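Local coordinates for 1,4-dihydroxy-2-naphthoyl-CoA hydrolase (Synechocystis sp., PDB 4K00), which hydrolyses 1,4-dihydroxy-2-naphthoyl-CoA to 1,4-dihydroxy-2-naphthoate and CoA in the biosynthesis of phylloquinone (vitamin K1), at residues A[11-16]-A[30-35]; A[34-39]-A[94-99]; A[44-49]-A[132-137]; A[55-60]-A[123-128]; A[82-85]-A[91-94]. One frame throughout, in Å; residues are numbered along the deposited sequence.

Overall arrangement
All five contacts belong to one hotdog fold, in which the long helix 26-43 lies against a curved antiparallel sheet. Interactions 1 and 2 use overlapping parts of that helix and share H34 and E35, their centres about 10 Å apart; they hold it to the sheet and also touch the second subunit of the four-chain assembly. Interaction 2 shares C94 with interaction 5, the hairpin of strands 77-86 and 91-100. Interactions 3 and 4, centres about 14 Å apart, tie strand 123-124 and helix 129-136 to segments that follow the long helix. In sequence, interaction 5 is nested inside interaction 4, itself nested inside interaction 3. Interactions 1 and 4, about 27 Å apart between centres, lie on opposite sides of the chain's centre.

Interaction 1: residues A[11-16]-A[30-35]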
# COMPACT_ATOMS: atom_id res chain seq x y z
N ARG A 11 -4.95 -11.82 12.07
CA ARG A 11 -4.55 -10.52 11.51
C ARG A 11 -5.22 -9.39 12.28
O ARG A 11 -6.45 -9.27 12.30
CB ARG A 11 -4.90 -10.45 10.02
CG ARG A 11 -4.61 -9.11 9.36
CD ARG A 11 -3.12 -8.76 9.35
NE ARG A 11 -2.78 -8.07 8.12
CZ ARG A 11 -3.08 -6.80 7.86
NH1 ARG A 11 -3.70 -6.04 8.76
NH2 ARG A 11 -2.74 -6.27 6.68
N GLN A 12 -4.40 -8.56 12.90
CA GLN A 12 -4.81 -7.27 13.45
C GLN A 12 -5.02 -6.23 12.37
O GLN A 12 -4.21 -6.12 11.44
CB GLN A 12 -3.76 -6.79 14.45
CG GLN A 12 -4.04 -5.43 15.05
CD GLN A 12 -5.03 -5.51 16.18
OE1 GLN A 12 -6.06 -4.83 16.17
NE2 GLN A 12 -4.74 -6.34 17.17
N VAL A 13 -6.09 -5.44 12.49
CA VAL A 13 -6.32 -4.33 11.59
C VAL A 13 -5.51 -3.14 12.06
O VAL A 13 -5.63 -2.70 13.21
CB VAL A 13 -7.81 -3.95 11.48
CG1 VAL A 13 -7.97 -2.73 10.58
CG2 VAL A 13 -8.65 -5.11 10.94
N TYR A 14 -4.65 -2.62 11.19
CA TYR A 14 -3.82 -1.47 11.54
C TYR A 14 -4.41 -0.22 10.92
O TYR A 14 -5.26 -0.32 10.05
CB TYR A 14 -2.39 -1.66 11.04
CG TYR A 14 -1.73 -2.88 11.63
CD1 TYR A 14 -1.41 -2.94 12.97
CD2 TYR A 14 -1.47 -3.99 10.84
CE1 TYR A 14 -0.82 -4.06 13.51
CE2 TYR A 14 -0.88 -5.11 11.37
CZ TYR A 14 -0.57 -5.14 12.71
OH TYR A 14 0.01 -6.26 13.25
N LEU A 15 -3.96 0.95 11.37
CA LEU A 15 -4.51 2.19 10.87
C LEU A 15 -4.43 2.23 9.34
O LEU A 15 -5.39 2.62 8.67
CB LEU A 15 -3.80 3.39 11.50
CG LEU A 15 -4.28 4.76 11.01
CD1 LEU A 15 -5.76 4.98 11.29
CD2 LEU A 15 -3.43 5.85 11.65
N ALA A 16 -3.30 1.80 8.81
CA ALA A 16 -3.07 1.85 7.35
C ALA A 16 -4.08 1.01 6.56
O ALA A 16 -4.30 1.27 5.38
CB ALA A 16 -1.65 1.38 7.03
N LEU A 30 -8.21 -8.14 0.56
CA LEU A 30 -7.53 -9.01 -0.39
C LEU A 30 -6.06 -9.17 -0.06
O LEU A 30 -5.51 -10.26 -0.23
CB LEU A 30 -7.65 -8.48 -1.83
CG LEU A 30 -8.78 -9.06 -2.67
CD1 LEU A 30 -8.76 -8.44 -4.06
CD2 LEU A 30 -8.70 -10.59 -2.76
N GLN A 31 -5.43 -8.09 0.41
CA GLN A 31 -4.04 -8.15 0.89
C GLN A 31 -3.94 -9.17 2.04
O GLN A 31 -3.00 -9.98 2.08
CB GLN A 31 -3.55 -6.75 1.31
CG GLN A 31 -2.17 -6.68 1.94
CD GLN A 31 -1.13 -7.42 1.14
OE1 GLN A 31 -1.18 -7.45 -0.09
NE2 GLN A 31 -0.18 -8.04 1.84
N MET A 32 -4.90 -9.14 2.96
CA MET A 32 -4.87 -10.04 4.11
C MET A 32 -5.01 -11.50 3.66
O MET A 32 -4.43 -12.40 4.26
CB MET A 32 -6.00 -9.71 5.08
CG MET A 32 -5.87 -8.36 5.77
SD MET A 32 -7.38 -7.96 6.68
CE MET A 32 -7.07 -6.23 7.06
N CYS A 33 -5.77 -11.71 2.60
CA CYS A 33 -5.89 -13.04 1.98
C CYS A 33 -4.54 -13.53 1.46
O CYS A 33 -4.13 -14.65 1.74
CB CYS A 33 -6.91 -13.03 0.85
SG CYS A 33 -8.61 -12.89 1.43
N HIS A 34 -3.84 -12.69 0.71
CA HIS A 34 -2.54 -13.08 0.19
C HIS A 34 -1.55 -13.36 1.33
O HIS A 34 -0.77 -14.30 1.26
CB HIS A 34 -2.00 -12.03 -0.80
CG HIS A 34 -0.94 -12.56 -1.72
ND1 HIS A 34 0.36 -12.75 -1.33
CD2 HIS A 34 -1.00 -12.97 -3.01
CE1 HIS A 34 1.07 -13.24 -2.34
NE2 HIS A 34 0.26 -13.38 -3.37
N GLU A 35 -1.62 -12.56 2.39
CA GLU A 35 -0.81 -12.80 3.59
C GLU A 35 -1.09 -14.17 4.21
O GLU A 35 -0.17 -14.87 4.64
CB GLU A 35 -1.05 -11.72 4.64
CG GLU A 35 -0.58 -10.34 4.21
CD GLU A 35 -0.99 -9.25 5.18
OE1 GLU A 35 -1.38 -9.56 6.34
OE2 GLU A 35 -0.94 -8.06 4.79
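The end of strand 6-12 passes helix 26-43 with R11 and M32 as the nearest residues, their CA atoms 7.4 Å apart, and this gap is bridged by side chains. R11 starts with CG anti to its own N (chi1 176°), then bends further out, which presents its guanidinium side-on to E35. R11 NE gives a nearly straight bond of 2.7 Å to the syn lone pair of E35 OE1, while R11 NH2 reaches E35 OE2 at 3.2 Å. The guanidinium and carboxylate planes are 13° apart, so this is a nearly coplanar, two-pronged salt bridge. Y9 OH also bonds E35 OE1, and Q31 NE2 takes the anti lone pair of E35 OE2 at 3.0 Å, so both buried oxygens are shared. The third guanidinium nitrogen, R11 NH1, bonds Q12 O at 2.7 Å and forms a salt bridge with D17. M32 crosses over one guanidinium face, its CE 3.8 Å from R11 NH1, and the same methyl meets V13 CG2 at 4.3 Å. A leucine in place of R11 would probably leave the E35 carboxylate, and D17 with it, without their shared positive mate. In this hotdog fold the contact joins helix 26-43 to the end of strand 6-12, next to strand 77-86: R11 pairs by backbone with L78 of that strand, and V13 and M32 both pack on L78.

Interaction 2: residues A[34-39]-A[94-99]; sequences HEAYES and CDYEIS
Y37 has CG anti to its backbone N (chi1 161°), which sets its CB and the near side of the ring against the strand, and C94 has SG beside its own N (chi1 -64°), which turns the sulfur toward that ring. The resulting approach is C94 SG to Y37 CD1 at 4.0 Å, with the sulfur 4.8 Å from the centroid of the Y37 ring, an oblique sulfur-aromatic contact. Y96 leaves the strand on the same side, and its OH stops 3.6 Å from Y37 CB. That hydroxyl has its polar partner in T112 OG1 of strand 106-118, so toward the helix it acts as a packing surface. The edge of the Y96 ring also faces A36, with CE2 4.4 Å from A36 CB. On its other flank, Y37 CD2 lies 3.8 Å above the plane of the H34 ring, over its centre. H34 ND1 in turn bonds E38 OE1 at 2.8 Å, which fixes the imidazole's rotation. The local helix and strand axes pass 9.8 Å apart at 118°, the central helix-on-sheet packing of the hotdog fold. Strand 91-100 runs here between strands 77-86 and 106-118; L82 of the former touches Y96, and A36 also packs on V80.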
# COMPACT_ATOMS: atom_id res chain seq x y z
N HIS A 34 -3.84 -12.69 0.71
CA HIS A 34 -2.54 -13.08 0.19
C HIS A 34 -1.55 -13.36 1.33
O HIS A 34 -0.77 -14.30 1.26
CB HIS A 34 -2.00 -12.03 -0.80
CG HIS A 34 -0.94 -12.56 -1.72
ND1 HIS A 34 0.36 -12.75 -1.33
CD2 HIS A 34 -1.00 -12.97 -3.01
CE1 HIS A 34 1.07 -13.24 -2.34
NE2 HIS A 34 0.26 -13.38 -3.37
N GLU A 35 -1.62 -12.56 2.39
CA GLU A 35 -0.81 -12.80 3.59
C GLU A 35 -1.09 -14.17 4.21
O GLU A 35 -0.17 -14.87 4.64
CB GLU A 35 -1.05 -11.72 4.64
CG GLU A 35 -0.58 -10.34 4.21
CD GLU A 35 -0.99 -9.25 5.18
OE1 GLU A 35 -1.38 -9.56 6.34
OE2 GLU A 35 -0.94 -8.06 4.79
N ALA A 36 -2.36 -14.55 4.27
CA ALA A 36 -2.74 -15.87 4.80
C ALA A 36 -2.11 -16.96 3.97
O ALA A 36 -1.55 -17.93 4.49
CB ALA A 36 -4.26 -16.03 4.80
N TYR A 37 -2.19 -16.78 2.65
CA TYR A 37 -1.54 -17.66 1.70
C TYR A 37 -0.04 -17.73 1.99
O TYR A 37 0.53 -18.81 2.10
CB TYR A 37 -1.86 -17.19 0.28
CG TYR A 37 -0.94 -17.69 -0.83
CD1 TYR A 37 -0.79 -19.05 -1.08
CD2 TYR A 37 -0.24 -16.79 -1.62
CE1 TYR A 37 0.05 -19.49 -2.10
CE2 TYR A 37 0.59 -17.22 -2.64
CZ TYR A 37 0.73 -18.57 -2.88
OH TYR A 37 1.57 -18.99 -3.89
N GLU A 38 0.59 -16.57 2.16
CA GLU A 38 2.02 -16.52 2.45
C GLU A 38 2.38 -17.14 3.78
O GLU A 38 3.43 -17.75 3.91
CB GLU A 38 2.55 -15.08 2.36
CG GLU A 38 2.61 -14.56 0.93
CD GLU A 38 3.01 -13.10 0.88
OE1 GLU A 38 2.09 -12.26 0.81
OE2 GLU A 38 4.22 -12.82 0.88
N SER A 39 1.51 -16.98 4.78
CA SER A 39 1.77 -17.55 6.09
C SER A 39 1.63 -19.07 6.03
O SER A 39 2.39 -19.81 6.66
CB SER A 39 0.82 -16.99 7.15
OG SER A 39 0.94 -15.58 7.25
N CYS A 94 -7.03 -20.96 -3.87
CA CYS A 94 -7.20 -20.63 -2.47
C CYS A 94 -8.59 -20.04 -2.22
O CYS A 94 -9.04 -19.16 -2.95
CB CYS A 94 -6.15 -19.61 -2.05
SG CYS A 94 -4.44 -20.19 -2.15
N ASP A 95 -9.26 -20.54 -1.18
CA ASP A 95 -10.58 -20.06 -0.75
C ASP A 95 -10.47 -19.50 0.64
O ASP A 95 -9.91 -20.15 1.52
CB ASP A 95 -11.58 -21.22 -0.68
CG ASP A 95 -12.31 -21.43 -1.96
OD1 ASP A 95 -13.25 -20.66 -2.23
OD2 ASP A 95 -11.95 -22.38 -2.69
N TYR A 96 -10.99 -18.29 0.83
CA TYR A 96 -10.78 -17.57 2.08
C TYR A 96 -12.12 -17.17 2.67
O TYR A 96 -13.02 -16.76 1.94
CB TYR A 96 -9.96 -16.29 1.86
CG TYR A 96 -8.70 -16.42 1.05
CD1 TYR A 96 -8.72 -16.37 -0.34
CD2 TYR A 96 -7.46 -16.55 1.67
CE1 TYR A 96 -7.55 -16.46 -1.09
CE2 TYR A 96 -6.29 -16.62 0.94
CZ TYR A 96 -6.33 -16.57 -0.44
OH TYR A 96 -5.17 -16.66 -1.16
N GLU A 97 -12.23 -17.26 3.99
CA GLU A 97 -13.26 -16.52 4.72
C GLU A 97 -12.60 -15.63 5.75
O GLU A 97 -11.71 -16.09 6.47
CB GLU A 97 -14.20 -17.47 5.46
CG GLU A 97 -14.97 -18.42 4.57
CD GLU A 97 -16.16 -19.03 5.30
OE1 GLU A 97 -16.02 -19.37 6.49
OE2 GLU A 97 -17.24 -19.14 4.69
N ILE A 98 -13.05 -14.38 5.82
CA ILE A 98 -12.53 -13.43 6.80
C ILE A 98 -13.61 -13.11 7.83
O ILE A 98 -14.73 -12.72 7.47
CB ILE A 98 -12.05 -12.11 6.15
CG1 ILE A 98 -11.07 -12.41 5.02
CG2 ILE A 98 -11.40 -11.20 7.19
CD1 ILE A 98 -10.66 -11.18 4.23
N SER A 99 -13.27 -13.29 9.10
CA SER A 99 -14.23 -13.12 10.16
C SER A 99 -13.62 -12.34 11.32
O SER A 99 -12.39 -12.29 11.45
CB SER A 99 -14.72 -14.48 10.66
OG SER A 99 -13.62 -15.27 11.08

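Interaction 3: residues A[44-49]-A[132-137]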
# COMPACT_ATOMS: atom_id res chain seq x y z
N GLU A 44 4.44 -24.30 5.84
CA GLU A 44 4.82 -25.50 5.11
C GLU A 44 6.28 -25.44 4.62
O GLU A 44 6.68 -26.27 3.82
CB GLU A 44 3.89 -25.72 3.93
CG GLU A 44 2.46 -26.03 4.31
CD GLU A 44 2.32 -27.38 5.00
OE1 GLU A 44 3.13 -28.29 4.73
OE2 GLU A 44 1.40 -27.52 5.82
N HIS A 45 7.04 -24.46 5.09
CA HIS A 45 8.44 -24.27 4.68
C HIS A 45 8.61 -24.15 3.16
O HIS A 45 9.57 -24.65 2.60
CB HIS A 45 9.31 -25.42 5.17
CG HIS A 45 9.03 -25.82 6.58
ND1 HIS A 45 9.14 -24.93 7.63
CD2 HIS A 45 8.65 -27.00 7.12
CE1 HIS A 45 8.84 -25.56 8.76
NE2 HIS A 45 8.54 -26.81 8.47
N LEU A 46 7.66 -23.48 2.53
CA LEU A 46 7.78 -23.10 1.12
C LEU A 46 8.02 -21.61 1.02
O LEU A 46 7.77 -20.87 1.96
CB LEU A 46 6.50 -23.46 0.37
CG LEU A 46 6.08 -24.92 0.55
CD1 LEU A 46 4.70 -25.18 -0.04
CD2 LEU A 46 7.11 -25.85 -0.07
N SER A 47 8.51 -21.16 -0.13
CA SER A 47 9.06 -19.81 -0.25
C SER A 47 8.78 -19.28 -1.65
O SER A 47 9.25 -19.84 -2.64
CB SER A 47 10.57 -19.82 0.00
OG SER A 47 11.16 -18.57 -0.31
N LEU A 48 8.03 -18.19 -1.71
CA LEU A 48 7.86 -17.44 -2.95
C LEU A 48 9.18 -16.88 -3.42
O LEU A 48 9.47 -16.89 -4.62
CB LEU A 48 6.89 -16.28 -2.74
CG LEU A 48 5.41 -16.65 -2.78
CD1 LEU A 48 4.56 -15.41 -2.53
CD2 LEU A 48 5.07 -17.31 -4.11
N GLN A 49 9.99 -16.41 -2.48
CA GLN A 49 11.26 -15.81 -2.80
C GLN A 49 12.19 -16.79 -3.51
O GLN A 49 12.92 -16.40 -4.41
CB GLN A 49 11.95 -15.27 -1.55
CG GLN A 49 13.26 -14.57 -1.84
CD GLN A 49 13.08 -13.31 -2.70
OE1 GLN A 49 12.27 -12.45 -2.40
NE2 GLN A 49 13.86 -13.21 -3.77
N GLN A 132 2.70 -29.13 -4.36
CA GLN A 132 1.68 -30.16 -4.48
C GLN A 132 1.54 -30.97 -3.20
O GLN A 132 0.44 -31.24 -2.74
CB GLN A 132 2.08 -31.10 -5.60
CG GLN A 132 1.01 -31.37 -6.61
CD GLN A 132 1.58 -32.07 -7.81
OE1 GLN A 132 1.50 -31.56 -8.93
NE2 GLN A 132 2.20 -33.22 -7.59
N THR A 133 2.67 -31.37 -2.65
CA THR A 133 2.68 -32.16 -1.43
C THR A 133 2.01 -31.41 -0.28
O THR A 133 1.17 -31.97 0.43
CB THR A 133 4.13 -32.56 -1.07
OG1 THR A 133 4.69 -33.30 -2.15
CG2 THR A 133 4.17 -33.37 0.20
N ALA A 134 2.37 -30.14 -0.09
CA ALA A 134 1.74 -29.29 0.92
C ALA A 134 0.23 -29.16 0.73
O ALA A 134 -0.53 -29.21 1.70
CB ALA A 134 2.38 -27.91 0.92
N ILE A 135 -0.19 -28.98 -0.52
CA ILE A 135 -1.62 -28.83 -0.80
C ILE A 135 -2.37 -30.13 -0.48
O ILE A 135 -3.48 -30.08 0.06
CB ILE A 135 -1.88 -28.41 -2.27
CG1 ILE A 135 -1.34 -26.99 -2.53
CG2 ILE A 135 -3.38 -28.41 -2.55
CD1 ILE A 135 -1.26 -26.63 -4.00
N CYS A 136 -1.78 -31.27 -0.81
CA CYS A 136 -2.37 -32.60 -0.52
C CYS A 136 -2.52 -32.80 0.98
O CYS A 136 -3.46 -33.43 1.45
CB CYS A 136 -1.46 -33.72 -1.02
SG CYS A 136 -1.40 -33.95 -2.80
N ASP A 137 -1.54 -32.30 1.72
CA ASP A 137 -1.60 -32.28 3.17
C ASP A 137 -1.97 -33.65 3.75
O ASP A 137 -2.91 -33.75 4.55
CB ASP A 137 -2.63 -31.25 3.62
CG ASP A 137 -2.53 -30.97 5.10
OD1 ASP A 137 -1.44 -31.18 5.67
OD2 ASP A 137 -3.56 -30.56 5.68
O HOH W 1 -0.84 -27.81 4.08
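E44 and A134 have the nearest CA atoms of the two segments, 6.4 Å apart, and the glutamate chain is laid across the alanine methyl from CB as far as OE1. E44 CB lies 4.0 Å from A134 CB. The next carbon, E44 CG, is 3.9 Å from A134 CB, and there the chain bends (chi2 -67°) instead of extending. Because of that bend E44 CD still stays 4.1 Å from A134 CB, and OE1 keeps to the same methyl. E44 OE2, the other branch, faces a water at 2.9 Å, in a weak bond. That water lies 2.8 Å from A134 O, although other acceptors compete for its protons, so the bridge is not firmly assigned. D137, near OE2 but not in contact, has a partner of its own in H140 ND1. L46 reaches the alanine from another direction, its CD1 3.7 Å from A134 CB, and also packs on P130 and W131. An alanine in place of E44 would probably remove the CG, CD and OE1 cover from the A134 methyl and cost the water its weak carboxylate partner. W40 of helix 26-43 touches A134 as well. The linker that packs here on helix 129-136 is built from two helix-end motifs: a Schellman motif closes helix 26-43, with H45 at positive phi as its C-prime residue and bonds from L46 N to L41 O and from H45 N to S42 O, and S47, whose OG bonds N50 N, is the N-cap that opens helix 48-54.

Interaction 4: residues A[55-60]-A[123-128]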
# COMPACT_ATOMS: atom_id res chain seq x y z
N GLY A 55 14.40 -18.24 -10.71
CA GLY A 55 14.03 -17.59 -11.97
C GLY A 55 13.68 -18.56 -13.10
O GLY A 55 13.56 -18.15 -14.25
N ASP A 56 13.53 -19.84 -12.77
CA ASP A 56 13.13 -20.84 -13.77
C ASP A 56 11.61 -20.84 -13.94
O ASP A 56 11.10 -21.17 -15.02
CB ASP A 56 13.55 -22.25 -13.34
CG ASP A 56 15.04 -22.51 -13.47
OD1 ASP A 56 15.77 -21.68 -14.06
OD2 ASP A 56 15.47 -23.57 -12.98
N PHE A 57 10.90 -20.51 -12.86
CA PHE A 57 9.44 -20.50 -12.87
C PHE A 57 8.88 -19.24 -12.25
O PHE A 57 9.56 -18.53 -11.49
CB PHE A 57 8.89 -21.71 -12.10
CG PHE A 57 9.37 -23.01 -12.64
CD1 PHE A 57 8.70 -23.62 -13.68
CD2 PHE A 57 10.50 -23.61 -12.12
CE1 PHE A 57 9.15 -24.82 -14.20
CE2 PHE A 57 10.96 -24.82 -12.63
CZ PHE A 57 10.28 -25.42 -13.67
N ALA A 58 7.63 -18.96 -12.56
CA ALA A 58 6.88 -17.99 -11.81
C ALA A 58 5.60 -18.63 -11.29
O ALA A 58 5.13 -19.63 -11.83
CB ALA A 58 6.58 -16.77 -12.67
N LEU A 59 5.05 -18.05 -10.24
CA LEU A 59 3.75 -18.47 -9.72
C LEU A 59 2.80 -17.29 -9.62
O LEU A 59 2.40 -16.90 -8.53
CB LEU A 59 3.88 -19.07 -8.33
CG LEU A 59 4.47 -20.47 -8.23
CD1 LEU A 59 4.91 -20.73 -6.79
CD2 LEU A 59 3.45 -21.50 -8.68
N PRO A 60 2.45 -16.72 -10.77
CA PRO A 60 1.54 -15.59 -10.79
C PRO A 60 0.14 -15.97 -10.33
O PRO A 60 -0.33 -17.09 -10.56
CB PRO A 60 1.49 -15.19 -12.26
CG PRO A 60 1.88 -16.42 -13.00
CD PRO A 60 2.85 -17.15 -12.12
N LYS A 123 4.98 -20.40 -20.29
CA LYS A 123 4.10 -21.53 -20.59
C LYS A 123 3.79 -22.34 -19.33
O LYS A 123 4.66 -22.49 -18.47
CB LYS A 123 4.76 -22.45 -21.63
CG LYS A 123 4.58 -21.98 -23.07
CD LYS A 123 4.44 -23.15 -24.03
CE LYS A 123 3.54 -22.81 -25.22
NZ LYS A 123 4.30 -22.16 -26.32
N LYS A 124 2.57 -22.85 -19.24
CA LYS A 124 2.12 -23.57 -18.05
C LYS A 124 3.08 -24.71 -17.74
O LYS A 124 3.54 -25.40 -18.64
CB LYS A 124 0.72 -24.14 -18.25
CG LYS A 124 -0.39 -23.10 -18.28
CD LYS A 124 -1.60 -23.61 -19.04
CE LYS A 124 -2.37 -22.47 -19.68
NZ LYS A 124 -2.43 -21.29 -18.78
N ALA A 125 3.39 -24.88 -16.46
CA ALA A 125 4.22 -25.99 -16.00
C ALA A 125 3.60 -26.63 -14.77
O ALA A 125 2.82 -25.99 -14.06
CB ALA A 125 5.61 -25.48 -15.67
N PRO A 126 3.95 -27.90 -14.50
CA PRO A 126 3.44 -28.57 -13.30
C PRO A 126 3.89 -27.84 -12.05
O PRO A 126 5.02 -27.35 -12.00
CB PRO A 126 4.07 -29.98 -13.38
CG PRO A 126 4.44 -30.15 -14.81
CD PRO A 126 4.80 -28.78 -15.31
N LEU A 127 3.01 -27.75 -11.07
CA LEU A 127 3.36 -27.20 -9.77
C LEU A 127 4.63 -27.87 -9.26
O LEU A 127 4.84 -29.06 -9.48
CB LEU A 127 2.21 -27.41 -8.78
CG LEU A 127 0.88 -26.73 -9.11
CD1 LEU A 127 -0.16 -27.10 -8.07
CD2 LEU A 127 1.03 -25.21 -9.17
N PRO A 128 5.49 -27.12 -8.57
CA PRO A 128 6.60 -27.76 -7.85
C PRO A 128 6.09 -28.86 -6.92
O PRO A 128 5.06 -28.68 -6.27
CB PRO A 128 7.20 -26.60 -7.05
CG PRO A 128 6.84 -25.37 -7.82
CD PRO A 128 5.50 -25.65 -8.43
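A125 and L127 have their polar bonds to third parties, the backbone of A125 with that of C116 and the backbone of L127 with that of A89; what they offer to F57 and L59 is carbon alone. The closer of the two meetings is F57 CE1 to A125 CB, 3.9 Å. F57 CD1 is 4.1 Å from the same methyl, which sits at the ring's edge, near its plane. F57 is placed there by a chi1 of -58°, with CG beside the backbone N, and its CB bond already points toward the opposing segment. The CA atoms of F57 and A125 are nevertheless 8.2 Å apart, because a strand of the hotdog sheet runs between them. Strand 106-118 pairs antiparallel with strand 57-68 on one side, through A58 with I117 and P60 with V115, and with strand 123-124 on the other. C116 of this intervening strand is touched by both F57 and L59. The second meeting is looser and depends on chain ends: L59 CD2 comes within 4.5 Å of L127 CD2, although the CA atoms of these leucines are 8.7 Å apart. The CB bond of L127 points away from the other segment, and its branched end turns back. L127 also touches the ring of F92, and P128 follows as the N-cap residue of helix 129-136.

Interaction 5: residues A[82-85]-A[91-94]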
# COMPACT_ATOMS: atom_id res chain seq x y z
N LEU A 82 -8.32 -20.25 5.41
CA LEU A 82 -7.86 -20.53 4.07
C LEU A 82 -8.00 -22.03 3.83
O LEU A 82 -7.62 -22.84 4.67
CB LEU A 82 -6.40 -20.08 3.91
CG LEU A 82 -5.59 -20.72 2.77
CD1 LEU A 82 -6.08 -20.21 1.43
CD2 LEU A 82 -4.11 -20.42 2.94
N THR A 83 -8.56 -22.37 2.67
CA THR A 83 -8.45 -23.71 2.11
C THR A 83 -7.78 -23.70 0.74
O THR A 83 -8.11 -22.85 -0.10
CB THR A 83 -9.83 -24.35 1.99
OG1 THR A 83 -10.43 -24.43 3.29
CG2 THR A 83 -9.74 -25.73 1.39
N ILE A 84 -6.84 -24.61 0.51
CA ILE A 84 -6.14 -24.70 -0.78
C ILE A 84 -6.42 -26.02 -1.47
O ILE A 84 -6.38 -27.09 -0.85
CB ILE A 84 -4.60 -24.56 -0.65
CG1 ILE A 84 -4.22 -23.49 0.35
CG2 ILE A 84 -3.98 -24.27 -2.01
CD1 ILE A 84 -3.97 -24.04 1.75
N THR A 85 -6.68 -25.94 -2.77
CA THR A 85 -7.13 -27.06 -3.59
C THR A 85 -6.28 -27.04 -4.87
O THR A 85 -5.96 -25.96 -5.38
CB THR A 85 -8.61 -26.85 -4.00
OG1 THR A 85 -9.44 -27.00 -2.85
CG2 THR A 85 -9.05 -27.84 -5.08
N ARG A 91 -2.24 -25.48 -11.73
CA ARG A 91 -3.07 -24.46 -11.10
C ARG A 91 -3.55 -24.92 -9.72
O ARG A 91 -3.97 -26.06 -9.54
CB ARG A 91 -4.28 -24.14 -11.98
CG ARG A 91 -5.14 -22.99 -11.47
CD ARG A 91 -6.08 -22.42 -12.53
NE ARG A 91 -7.00 -23.41 -13.06
CZ ARG A 91 -8.22 -23.62 -12.60
NH1 ARG A 91 -8.67 -22.89 -11.58
NH2 ARG A 91 -9.00 -24.55 -13.14
N PHE A 92 -3.51 -24.01 -8.75
CA PHE A 92 -4.21 -24.22 -7.50
C PHE A 92 -5.09 -23.05 -7.12
O PHE A 92 -4.93 -21.93 -7.64
CB PHE A 92 -3.25 -24.60 -6.37
CG PHE A 92 -2.26 -23.52 -5.98
CD1 PHE A 92 -2.58 -22.59 -5.00
CD2 PHE A 92 -1.01 -23.47 -6.56
CE1 PHE A 92 -1.67 -21.61 -4.62
CE2 PHE A 92 -0.10 -22.49 -6.19
CZ PHE A 92 -0.43 -21.57 -5.21
N CYS A 93 -6.01 -23.30 -6.20
CA CYS A 93 -7.06 -22.34 -5.86
C CYS A 93 -7.18 -22.20 -4.35
O CYS A 93 -7.43 -23.18 -3.65
CB CYS A 93 -8.39 -22.81 -6.42
SG CYS A 93 -8.39 -23.08 -8.20
N CYS A 94 -7.03 -20.96 -3.87
CA CYS A 94 -7.20 -20.63 -2.47
C CYS A 94 -8.59 -20.04 -2.22
O CYS A 94 -9.04 -19.16 -2.95
CB CYS A 94 -6.15 -19.61 -2.05
SG CYS A 94 -4.44 -20.19 -2.15
O HOH W 2 -9.67 -24.22 -2.22
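I84 and F92 lie side by side and point the same way, on the sheet face that also carries L82 and C94, with I84 CG2 3.7 Å from F92 CD1. The F92 chi1 of 65°, with CG between backbone N and carbonyl carbon, brings the ring alongside I84, whose CG2 approaches it obliquely. C94 comes to the ring differently, its SG at the edge and in the ring plane. The same cysteine is met by L82, whose CD1 is 3.5 Å from C94 CB, and by I84, whose CG2 is 4.1 Å from C94 SG. The opposite face carries T85 and C93. There T85 OG1 and C93 O are each 2.9 Å from one water, which donates toward the carbonyl, though other acceptors compete for its protons. The backbone register decides which residues share a face: I84 and C94 form an antiparallel non-hydrogen-bonded pair, while T85 and C93 form a hydrogen-bonded one, with T85 N to C93 O at 3.0 Å and C93 N to T85 O at 2.8 Å. A CA-H...O contact from C94 CA to T83 O, 3.4 Å, adds to the pairing. In this part of the beta hairpin of strands 77-86 and 91-100 the chemistry therefore differs by face. I84 and F92 pack on I135 of helix 129-136, I84 and L82 on W40 of helix 26-43, and the F92 ring stacks on H114; the T85 and C93 side carries a water between T85 OG1 and C93 O.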